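Local coordinates for M152 protein (Murid herpesvirus 1, PDB 4G59) that is an MHC class I-like viral immune-evasion glycoprotein that probably keeps host class I molecules and ligands of the NKG2D receptor from the cell surface, at residues B[4-15]-B[255-265]; B[41-49]-B[203-211]. All coordinates share one frame; numbering follows the deposited sequence.

Contact 1 forms one edge of a four-stranded antiparallel sheet; contact 2 lies at the loop that leads into its opposite outer strand, 210-213. Contact 1, its centre about 22 Å from the centre of the chain, zips strand 5-11 onto strand 258-264 with repeated backbone bonds, D6, R8, F10, Y259, T261 and K263 on one face and V7, I9, A260 and V262, with W258, on the other. Contact 2, its centre about 7 Å from that of the chain, joins the MHC-like N-terminal region by two backbone bonds and tight serine-proline packing, nested within the chain loop that contact 1 closes. Their centres are about 17 Å apart, yet P255 packs on Q43 and A208.

Contact 1 of 2, residues B[4-15]-B[255-265]; sequences YMDVRIFEDERV and PTGWYATVKYS
V15 N donates a short, almost straight hydrogen bond to T256 O (2.6 Å), from above the carbonyl plane, joining the loops beyond the paired strands. G257 suits this loop: its positive phi would jam a side chain against the preceding carbonyl, and a CB would run into E13 O. F10 N to Y259 O (2.7 Å) is a firm bond of the antiparallel strands 5-11 and 258-264. With CG of Y259 between its backbone N and carbonyl carbon (chi1 65°), the ring turns one face to F10, whose CB sits over it, 3.7 Å from the centroid; the two ring planes, 23° apart, barely overlap. T261 CG2 meets the F10 edge at CE2 (3.6 Å), and T261 OG1 lies over the R8 guanidinium face, 3.3 Å from CZ, without a hydrogen bond to it; a water that also reaches D6 O is this hydroxyl's partner. On the sheet's other side the methyl of A260 meets V7 CG1 and I9 CG1, and V262 CG1 touches M5 SD (3.9 Å). Strand 258-264 continues the pairing to strand 250-253, M5 and W258 pack against strand 185-191, and D179, just beyond helix 161-178, binds R14, T256 and W258.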
loop_
_atom_site.group_PDB
_atom_site.type_symbol
_atom_site.label_atom_id
_atom_site.label_comp_id
_atom_site.label_asym_id
_atom_site.label_seq_id
_atom_site.Cartn_x
_atom_site.Cartn_y
_atom_site.Cartn_z
ATOM N N TYR B 4 19.617 24.363 -2.345
ATOM C CA TYR B 4 20.354 23.745 -1.248
ATOM C C TYR B 4 20.841 22.357 -1.654
ATOM O O TYR B 4 21.926 21.918 -1.245
ATOM C CB TYR B 4 19.471 23.682 0.011
ATOM C CG TYR B 4 18.166 22.939 -0.174
ATOM C CD1 TYR B 4 17.984 21.676 0.374
ATOM C CD2 TYR B 4 17.118 23.497 -0.893
ATOM C CE1 TYR B 4 16.795 20.978 0.205
ATOM C CE2 TYR B 4 15.917 22.807 -1.073
ATOM C CZ TYR B 4 15.763 21.542 -0.521
ATOM O OH TYR B 4 14.588 20.841 -0.693
ATOM N N MET B 5 20.023 21.688 -2.470
ATOM C CA MET B 5 20.325 20.364 -3.022
ATOM C C MET B 5 20.732 20.488 -4.473
ATOM O O MET B 5 20.403 21.476 -5.131
ATOM C CB MET B 5 19.085 19.474 -2.972
ATOM C CG MET B 5 17.883 20.072 -3.664
ATOM S SD MET B 5 16.492 18.977 -4.053
ATOM C CE MET B 5 15.721 20.062 -5.270
ATOM N N ASP B 6 21.453 19.497 -4.985
ATOM C CA ASP B 6 21.601 19.441 -6.438
ATOM C C ASP B 6 21.054 18.147 -7.039
ATOM O O ASP B 6 21.197 17.054 -6.474
ATOM C CB ASP B 6 23.013 19.803 -6.939
ATOM C CG ASP B 6 24.058 18.797 -6.542
ATOM O OD1 ASP B 6 24.365 17.882 -7.338
ATOM O OD2 ASP B 6 24.592 18.933 -5.430
ATOM N N VAL B 7 20.388 18.315 -8.177
ATOM C CA VAL B 7 19.751 17.233 -8.906
ATOM C C VAL B 7 20.477 17.076 -10.234
ATOM O O VAL B 7 20.419 17.971 -11.092
ATOM C CB VAL B 7 18.267 17.568 -9.172
ATOM C CG1 VAL B 7 17.587 16.461 -9.968
ATOM C CG2 VAL B 7 17.539 17.814 -7.856
ATOM N N ARG B 8 21.175 15.955 -10.398
ATOM C CA ARG B 8 21.846 15.638 -11.654
ATOM C C ARG B 8 20.999 14.626 -12.421
ATOM O O ARG B 8 20.546 13.615 -11.863
ATOM C CB ARG B 8 23.252 15.080 -11.404
ATOM C CG ARG B 8 24.254 16.089 -10.851
ATOM C CD ARG B 8 25.619 15.455 -10.552
ATOM N NE ARG B 8 25.698 14.833 -9.226
ATOM C CZ ARG B 8 25.879 13.532 -9.005
ATOM N NH1 ARG B 8 26.009 12.686 -10.015
ATOM N NH2 ARG B 8 25.935 13.068 -7.764
ATOM N N ILE B 9 20.787 14.887 -13.701
ATOM C CA ILE B 9 19.965 13.998 -14.504
ATOM C C ILE B 9 20.799 13.231 -15.528
ATOM O O ILE B 9 21.569 13.828 -16.270
ATOM C CB ILE B 9 18.835 14.781 -15.167
ATOM C CG1 ILE B 9 17.913 15.301 -14.079
ATOM C CG2 ILE B 9 18.060 13.897 -16.146
ATOM C CD1 ILE B 9 16.957 16.367 -14.542
ATOM N N PHE B 10 20.652 11.912 -15.558
ATOM C CA PHE B 10 21.448 11.084 -16.456
ATOM C C PHE B 10 20.549 10.389 -17.462
ATOM O O PHE B 10 19.641 9.650 -17.096
ATOM C CB PHE B 10 22.277 10.060 -15.666
ATOM C CG PHE B 10 23.197 10.688 -14.651
ATOM C CD1 PHE B 10 24.472 11.116 -15.014
ATOM C CD2 PHE B 10 22.785 10.881 -13.342
ATOM C CE1 PHE B 10 25.323 11.715 -14.076
ATOM C CE2 PHE B 10 23.631 11.469 -12.406
ATOM C CZ PHE B 10 24.900 11.884 -12.780
ATOM N N GLU B 11 20.785 10.665 -18.730
ATOM C CA GLU B 11 20.018 10.043 -19.783
ATOM C C GLU B 11 20.981 9.380 -20.732
ATOM O O GLU B 11 21.929 9.997 -21.177
ATOM C CB GLU B 11 19.194 11.093 -20.523
ATOM C CG GLU B 11 18.416 11.997 -19.603
ATOM C CD GLU B 11 18.018 13.297 -20.246
ATOM O OE1 GLU B 11 16.824 13.482 -20.538
ATOM O OE2 GLU B 11 18.901 14.149 -20.435
ATOM N N ASP B 12 20.740 8.123 -21.054
ATOM C CA ASP B 12 21.578 7.465 -22.030
ATOM C C ASP B 12 20.754 7.321 -23.284
ATOM O O ASP B 12 20.848 8.138 -24.190
ATOM C CB ASP B 12 22.026 6.092 -21.536
ATOM C CG ASP B 12 22.842 5.341 -22.567
ATOM O OD1 ASP B 12 23.461 5.995 -23.426
ATOM O OD2 ASP B 12 22.869 4.096 -22.518
ATOM N N GLU B 13 19.925 6.292 -23.322
ATOM C CA GLU B 13 19.052 6.076 -24.453
ATOM C C GLU B 13 17.643 5.912 -23.928
ATOM O O GLU B 13 17.413 5.102 -23.043
ATOM C CB GLU B 13 19.496 4.822 -25.211
ATOM C CG GLU B 13 19.521 4.982 -26.714
ATOM C CD GLU B 13 20.219 3.846 -27.432
ATOM O OE1 GLU B 13 20.411 2.778 -26.831
ATOM O OE2 GLU B 13 20.578 4.024 -28.607
ATOM N N ARG B 14 16.690 6.662 -24.463
ATOM C CA ARG B 14 15.304 6.481 -24.034
ATOM C C ARG B 14 14.836 5.052 -24.309
ATOM O O ARG B 14 15.034 4.533 -25.414
ATOM C CB ARG B 14 14.363 7.495 -24.702
ATOM C CG ARG B 14 14.269 8.843 -23.985
ATOM C CD ARG B 14 13.681 8.722 -22.567
ATOM N NE ARG B 14 13.920 9.939 -21.787
ATOM C CZ ARG B 14 12.992 10.845 -21.492
ATOM N NH1 ARG B 14 11.738 10.673 -21.884
ATOM N NH2 ARG B 14 13.309 11.918 -20.787
ATOM N N VAL B 15 14.245 4.409 -23.300
ATOM C CA VAL B 15 13.657 3.079 -23.473
ATOM C C VAL B 15 12.175 3.189 -23.818
ATOM O O VAL B 15 11.406 3.852 -23.117
ATOM C CB VAL B 15 13.801 2.219 -22.219
ATOM C CG1 VAL B 15 13.204 0.839 -22.463
ATOM C CG2 VAL B 15 15.265 2.114 -21.780
ATOM N N PRO B 255 11.874 3.576 -15.874
ATOM C CA PRO B 255 12.008 2.494 -16.851
ATOM C C PRO B 255 12.300 3.051 -18.243
ATOM O O PRO B 255 12.778 2.309 -19.094
ATOM C CB PRO B 255 10.621 1.818 -16.840
ATOM C CG PRO B 255 9.937 2.307 -15.590
ATOM C CD PRO B 255 10.550 3.608 -15.212
ATOM N N THR B 256 12.020 4.333 -18.473
ATOM C CA THR B 256 12.311 4.924 -19.777
ATOM C C THR B 256 13.793 5.229 -19.975
ATOM O O THR B 256 14.195 5.677 -21.052
ATOM C CB THR B 256 11.484 6.166 -20.038
ATOM O OG1 THR B 256 11.814 7.158 -19.062
ATOM C CG2 THR B 256 10.033 5.832 -19.940
ATOM N N GLY B 257 14.607 4.993 -18.951
ATOM C CA GLY B 257 16.046 4.966 -19.161
ATOM C C GLY B 257 16.856 6.119 -18.616
ATOM O O GLY B 257 18.079 6.134 -18.727
ATOM N N TRP B 258 16.184 7.090 -18.025
ATOM C CA TRP B 258 16.877 8.144 -17.321
ATOM C C TRP B 258 16.913 7.864 -15.817
ATOM O O TRP B 258 16.084 7.107 -15.309
ATOM C CB TRP B 258 16.207 9.481 -17.610
ATOM C CG TRP B 258 14.797 9.606 -17.099
ATOM C CD1 TRP B 258 13.642 9.401 -17.807
ATOM C CD2 TRP B 258 14.393 10.002 -15.773
ATOM N NE1 TRP B 258 12.555 9.644 -17.000
ATOM C CE2 TRP B 258 12.986 10.018 -15.753
ATOM C CE3 TRP B 258 15.092 10.350 -14.611
ATOM C CZ2 TRP B 258 12.258 10.360 -14.604
ATOM C CZ3 TRP B 258 14.369 10.690 -13.468
ATOM C CH2 TRP B 258 12.967 10.695 -13.475
ATOM N N TYR B 259 17.881 8.452 -15.108
ATOM C CA TYR B 259 17.847 8.448 -13.652
ATOM C C TYR B 259 18.378 9.760 -13.128
ATOM O O TYR B 259 19.165 10.426 -13.809
ATOM C CB TYR B 259 18.603 7.258 -13.062
ATOM C CG TYR B 259 20.092 7.240 -13.302
ATOM C CD1 TYR B 259 20.974 7.789 -12.377
ATOM C CD2 TYR B 259 20.623 6.640 -14.438
ATOM C CE1 TYR B 259 22.345 7.752 -12.584
ATOM C CE2 TYR B 259 21.991 6.603 -14.655
ATOM C CZ TYR B 259 22.844 7.161 -13.727
ATOM O OH TYR B 259 24.199 7.119 -13.954
ATOM N N ALA B 260 17.940 10.145 -11.927
ATOM C CA ALA B 260 18.389 11.391 -11.321
ATOM C C ALA B 260 19.003 11.118 -9.960
ATOM O O ALA B 260 18.520 10.270 -9.203
ATOM C CB ALA B 260 17.238 12.364 -11.186
ATOM N N THR B 261 20.075 11.833 -9.639
ATOM C CA THR B 261 20.637 11.738 -8.300
ATOM C C THR B 261 20.181 12.990 -7.573
ATOM O O THR B 261 20.150 14.089 -8.168
ATOM C CB THR B 261 22.173 11.657 -8.317
ATOM O OG1 THR B 261 22.687 12.812 -8.983
ATOM C CG2 THR B 261 22.636 10.438 -9.075
ATOM N N VAL B 262 19.797 12.824 -6.305
ATOM C CA VAL B 262 19.364 13.960 -5.507
ATOM C C VAL B 262 20.164 13.890 -4.228
ATOM O O VAL B 262 20.180 12.848 -3.566
ATOM C CB VAL B 262 17.869 13.901 -5.156
ATOM C CG1 VAL B 262 17.407 15.247 -4.648
ATOM C CG2 VAL B 262 17.026 13.468 -6.350
ATOM N N LYS B 263 20.830 14.990 -3.882
ATOM C CA LYS B 263 21.666 15.014 -2.687
ATOM C C LYS B 263 21.970 16.437 -2.290
ATOM O O LYS B 263 21.575 17.359 -2.997
ATOM C CB LYS B 263 22.966 14.281 -2.956
ATOM C CG LYS B 263 23.815 14.975 -3.967
ATOM C CD LYS B 263 25.184 14.347 -3.983
ATOM C CE LYS B 263 26.119 15.195 -4.824
ATOM N NZ LYS B 263 26.313 16.600 -4.326
ATOM N N TYR B 264 22.646 16.628 -1.159
ATOM C CA TYR B 264 23.059 17.970 -0.735
ATOM C C TYR B 264 24.489 18.293 -1.224
ATOM O O TYR B 264 25.358 17.409 -1.257
ATOM C CB TYR B 264 23.026 18.084 0.794
ATOM C CG TYR B 264 21.676 17.951 1.474
ATOM C CD1 TYR B 264 21.380 16.832 2.245
ATOM C CD2 TYR B 264 20.724 18.966 1.395
ATOM C CE1 TYR B 264 20.153 16.707 2.897
ATOM C CE2 TYR B 264 19.490 18.857 2.041
ATOM C CZ TYR B 264 19.212 17.722 2.793
ATOM O OH TYR B 264 17.992 17.609 3.443
ATOM N N SER B 265 24.740 19.545 -1.598
ATOM C CA SER B 265 26.125 19.983 -1.840
ATOM C C SER B 265 26.380 21.371 -1.283
ATOM O O SER B 265 25.427 22.104 -1.011
ATOM C CB SER B 265 26.502 19.935 -3.326
ATOM O OG SER B 265 26.888 18.632 -3.731
HETATM O O HOH W 1 22.992 14.813 -7.512
#

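Contact 2 of 2, residues B[41-49]-B[203-211]; sequences LEQSSDIFR and TQVPLAYNI. With NAG (2-acetamido-2-deoxy-beta-D-glucopyranose), chain F.
S44 and L207 form a single backbone bridge, their CA atoms 4.0 Å apart, in which A208 N bonds to Q43 O (2.8 Å) and S45 N to P206 O (3.0 Å), both donors standing above the carbonyl planes. The bridge joins a type I beta turn, L41 to S44, to a loop with inverse gamma turns centred on P206 and A208, tying the MHC-like N-terminal region to the four-stranded sheet whose outer strand 210-213 starts at N210. Proline fits the first gamma turn, since its ring already restricts phi to the value needed. S45 lays OG against P206 CA (3.2 Å), without a hydrogen bond to the proline carbonyl, and I47 CG1 lies loosely beside P206 CG (4.3 Å). The hydroxyl of S44 turns back into its own loop: with OG between the backbone N and the carbonyl carbon (chi1 88°), it accepts from L41 N and donates to S45 O (2.7 Å) on an in-plane lone pair, which fixes its rotation. I47 continues inward to W168 and I175 of helix 161-178. Within 203-211, L207 CB lies over one face of the Y209 ring, toward its rim, and the tyrosine OH donates to V205 O (2.6 Å), an oxygen also gripped by L207 N. N210 ND2 carries an N-linked sugar, bonded covalently to NAG C1 at 1.4 Å.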
loop_
_atom_site.group_PDB
_atom_site.type_symbol
_atom_site.label_atom_id
_atom_site.label_comp_id
_atom_site.label_asym_id
_atom_site.label_seq_id
_atom_site.Cartn_x
_atom_site.Cartn_y
_atom_site.Cartn_z
ATOM N N LEU B 41 0.254 -0.805 -16.696
ATOM C CA LEU B 41 1.010 -1.430 -17.775
ATOM C C LEU B 41 2.276 -1.946 -17.131
ATOM O O LEU B 41 2.514 -1.623 -15.978
ATOM C CB LEU B 41 1.307 -0.403 -18.872
ATOM C CG LEU B 41 0.047 0.023 -19.611
ATOM C CD1 LEU B 41 0.361 1.038 -20.702
ATOM C CD2 LEU B 41 -0.601 -1.213 -20.230
ATOM N N GLU B 42 3.076 -2.731 -17.845
ATOM C CA GLU B 42 4.176 -3.451 -17.214
ATOM C C GLU B 42 5.236 -2.556 -16.546
ATOM O O GLU B 42 5.775 -2.912 -15.499
ATOM C CB GLU B 42 4.830 -4.430 -18.193
ATOM C CG GLU B 42 5.760 -5.427 -17.520
ATOM C CD GLU B 42 6.490 -6.303 -18.514
ATOM O OE1 GLU B 42 6.199 -6.203 -19.725
ATOM O OE2 GLU B 42 7.355 -7.094 -18.089
ATOM N N GLN B 43 5.539 -1.403 -17.128
ATOM C CA GLN B 43 6.504 -0.515 -16.490
ATOM C C GLN B 43 5.852 0.781 -15.946
ATOM O O GLN B 43 6.550 1.772 -15.703
ATOM C CB GLN B 43 7.680 -0.217 -17.434
ATOM C CG GLN B 43 8.715 -1.350 -17.549
ATOM C CD GLN B 43 8.500 -2.277 -18.755
ATOM O OE1 GLN B 43 7.617 -2.056 -19.595
ATOM N NE2 GLN B 43 9.322 -3.321 -18.842
ATOM N N SER B 44 4.523 0.769 -15.749
ATOM C CA SER B 44 3.804 1.952 -15.234
ATOM C C SER B 44 3.288 1.734 -13.808
ATOM O O SER B 44 3.174 0.600 -13.344
ATOM C CB SER B 44 2.637 2.352 -16.159
ATOM O OG SER B 44 1.431 1.676 -15.846
ATOM N N SER B 45 2.986 2.824 -13.111
ATOM C CA SER B 45 2.251 2.724 -11.848
ATOM C C SER B 45 0.778 2.723 -12.257
ATOM O O SER B 45 0.489 2.549 -13.443
ATOM C CB SER B 45 2.584 3.913 -10.961
ATOM O OG SER B 45 2.342 5.118 -11.653
ATOM N N ASP B 46 -0.171 2.902 -11.346
ATOM C CA ASP B 46 -1.559 2.810 -11.812
ATOM C C ASP B 46 -1.932 3.957 -12.733
ATOM O O ASP B 46 -1.700 5.142 -12.422
ATOM C CB ASP B 46 -2.583 2.727 -10.680
ATOM C CG ASP B 46 -2.299 1.625 -9.702
ATOM O OD1 ASP B 46 -1.674 0.608 -10.076
ATOM O OD2 ASP B 46 -2.717 1.798 -8.537
ATOM N N ILE B 47 -2.489 3.596 -13.882
ATOM C CA ILE B 47 -3.004 4.589 -14.827
ATOM C C ILE B 47 -4.493 4.871 -14.540
ATOM O O ILE B 47 -4.978 6.017 -14.642
ATOM C CB ILE B 47 -2.798 4.114 -16.268
ATOM C CG1 ILE B 47 -1.298 3.932 -16.540
ATOM C CG2 ILE B 47 -3.400 5.081 -17.263
ATOM C CD1 ILE B 47 -0.987 3.089 -17.811
ATOM N N PHE B 48 -5.216 3.817 -14.166
ATOM C CA PHE B 48 -6.602 3.982 -13.752
ATOM C C PHE B 48 -6.817 3.307 -12.413
ATOM O O PHE B 48 -6.338 2.181 -12.185
ATOM C CB PHE B 48 -7.544 3.398 -14.788
ATOM C CG PHE B 48 -8.989 3.530 -14.422
ATOM C CD1 PHE B 48 -9.639 4.757 -14.543
ATOM C CD2 PHE B 48 -9.711 2.431 -13.962
ATOM C CE1 PHE B 48 -10.988 4.889 -14.208
ATOM C CE2 PHE B 48 -11.046 2.558 -13.624
ATOM C CZ PHE B 48 -11.684 3.791 -13.748
ATOM N N ARG B 49 -7.522 3.995 -11.517
ATOM C CA ARG B 49 -7.807 3.422 -10.211
ATOM C C ARG B 49 -9.124 3.915 -9.646
ATOM O O ARG B 49 -9.454 5.116 -9.707
ATOM C CB ARG B 49 -6.674 3.678 -9.202
ATOM C CG ARG B 49 -6.872 2.922 -7.874
ATOM C CD ARG B 49 -6.050 3.511 -6.730
ATOM N NE ARG B 49 -4.598 3.322 -6.852
ATOM C CZ ARG B 49 -3.695 3.875 -6.031
ATOM N NH1 ARG B 49 -4.082 4.672 -5.027
ATOM N NH2 ARG B 49 -2.393 3.643 -6.217
ATOM N N THR B 203 5.346 14.185 -9.570
ATOM C CA THR B 203 5.318 14.041 -11.014
ATOM C C THR B 203 3.899 13.750 -11.476
ATOM O O THR B 203 3.052 13.353 -10.666
ATOM C CB THR B 203 6.272 12.902 -11.450
ATOM O OG1 THR B 203 6.425 12.896 -12.877
ATOM C CG2 THR B 203 5.771 11.508 -10.945
ATOM N N GLN B 204 3.639 13.944 -12.767
ATOM C CA GLN B 204 2.319 13.668 -13.348
ATOM C C GLN B 204 2.395 12.556 -14.391
ATOM O O GLN B 204 1.516 12.414 -15.250
ATOM C CB GLN B 204 1.769 14.929 -13.999
ATOM C CG GLN B 204 1.479 16.077 -13.018
ATOM C CD GLN B 204 0.995 17.340 -13.734
ATOM O OE1 GLN B 204 0.650 17.303 -14.919
ATOM N NE2 GLN B 204 0.976 18.458 -13.019
ATOM N N VAL B 205 3.470 11.784 -14.312
ATOM C CA VAL B 205 3.774 10.762 -15.293
ATOM C C VAL B 205 3.876 9.419 -14.580
ATOM O O VAL B 205 4.853 9.157 -13.882
ATOM C CB VAL B 205 5.085 11.084 -15.998
ATOM C CG1 VAL B 205 5.503 9.941 -16.934
ATOM C CG2 VAL B 205 4.934 12.380 -16.768
ATOM N N PRO B 206 2.855 8.568 -14.752
ATOM C CA PRO B 206 2.756 7.331 -13.967
ATOM C C PRO B 206 3.699 6.214 -14.404
ATOM O O PRO B 206 3.250 5.190 -14.947
ATOM C CB PRO B 206 1.300 6.889 -14.191
ATOM C CG PRO B 206 0.910 7.512 -15.565
ATOM C CD PRO B 206 1.641 8.834 -15.563
ATOM N N LEU B 207 4.984 6.358 -14.122
ATOM C CA LEU B 207 5.917 5.265 -14.408
ATOM C C LEU B 207 6.294 4.502 -13.141
ATOM O O LEU B 207 6.165 5.023 -12.019
ATOM C CB LEU B 207 7.170 5.786 -15.120
ATOM C CG LEU B 207 6.931 6.298 -16.536
ATOM C CD1 LEU B 207 8.066 7.197 -17.022
ATOM C CD2 LEU B 207 6.721 5.089 -17.479
ATOM N N ALA B 208 6.750 3.262 -13.310
ATOM C CA ALA B 208 7.202 2.484 -12.155
ATOM C C ALA B 208 8.597 2.910 -11.726
ATOM O O ALA B 208 9.567 2.206 -11.956
ATOM C CB ALA B 208 7.158 0.997 -12.430
ATOM N N TYR B 209 8.691 4.068 -11.093
ATOM C CA TYR B 209 9.975 4.587 -10.675
ATOM C C TYR B 209 10.560 3.759 -9.548
ATOM O O TYR B 209 9.844 3.151 -8.748
ATOM C CB TYR B 209 9.839 6.031 -10.194
ATOM C CG TYR B 209 9.221 6.984 -11.196
ATOM C CD1 TYR B 209 9.980 7.563 -12.204
ATOM C CD2 TYR B 209 7.882 7.334 -11.102
ATOM C CE1 TYR B 209 9.402 8.462 -13.111
ATOM C CE2 TYR B 209 7.301 8.217 -11.991
ATOM C CZ TYR B 209 8.054 8.768 -12.991
ATOM O OH TYR B 209 7.442 9.644 -13.861
ATOM N N ASN B 210 11.885 3.732 -9.499
ATOM C CA ASN B 210 12.588 3.070 -8.421
ATOM C C ASN B 210 13.474 4.080 -7.710
ATOM O O ASN B 210 14.304 4.740 -8.335
ATOM C CB ASN B 210 13.428 1.911 -8.957
ATOM C CG ASN B 210 14.176 1.178 -7.861
ATOM O OD1 ASN B 210 14.072 1.525 -6.684
ATOM N ND2 ASN B 210 14.935 0.158 -8.242
ATOM N N ILE B 211 13.302 4.191 -6.400
ATOM C CA ILE B 211 14.130 5.075 -5.600
ATOM C C ILE B 211 14.964 4.220 -4.632
ATOM O O ILE B 211 14.433 3.322 -3.969
ATOM C CB ILE B 211 13.270 6.110 -4.860
ATOM C CG1 ILE B 211 14.123 7.037 -4.017
ATOM C CG2 ILE B 211 12.256 5.452 -3.974
ATOM C CD1 ILE B 211 13.392 8.359 -3.708
HETATM C C1 NAG F . 14.896 -1.206 -7.962
HETATM C C2 NAG F . 14.907 -1.859 -9.338
HETATM C C3 NAG F . 14.901 -3.370 -9.170
HETATM C C4 NAG F . 16.109 -3.745 -8.333
HETATM C C5 NAG F . 16.001 -3.024 -6.995
HETATM C C6 NAG F . 17.148 -3.408 -6.069
HETATM C C7 NAG F . 13.892 -0.714 -11.219
HETATM C C8 NAG F . 12.626 -0.333 -11.929
HETATM N N2 NAG F . 13.756 -1.433 -10.109
HETATM O O3 NAG F . 14.980 -3.993 -10.431
HETATM O O4 NAG F . 16.134 -5.138 -8.125
HETATM O O5 NAG F . 16.032 -1.635 -7.238
HETATM O O6 NAG F . 17.034 -2.693 -4.860
HETATM O O7 NAG F . 14.985 -0.365 -11.662
#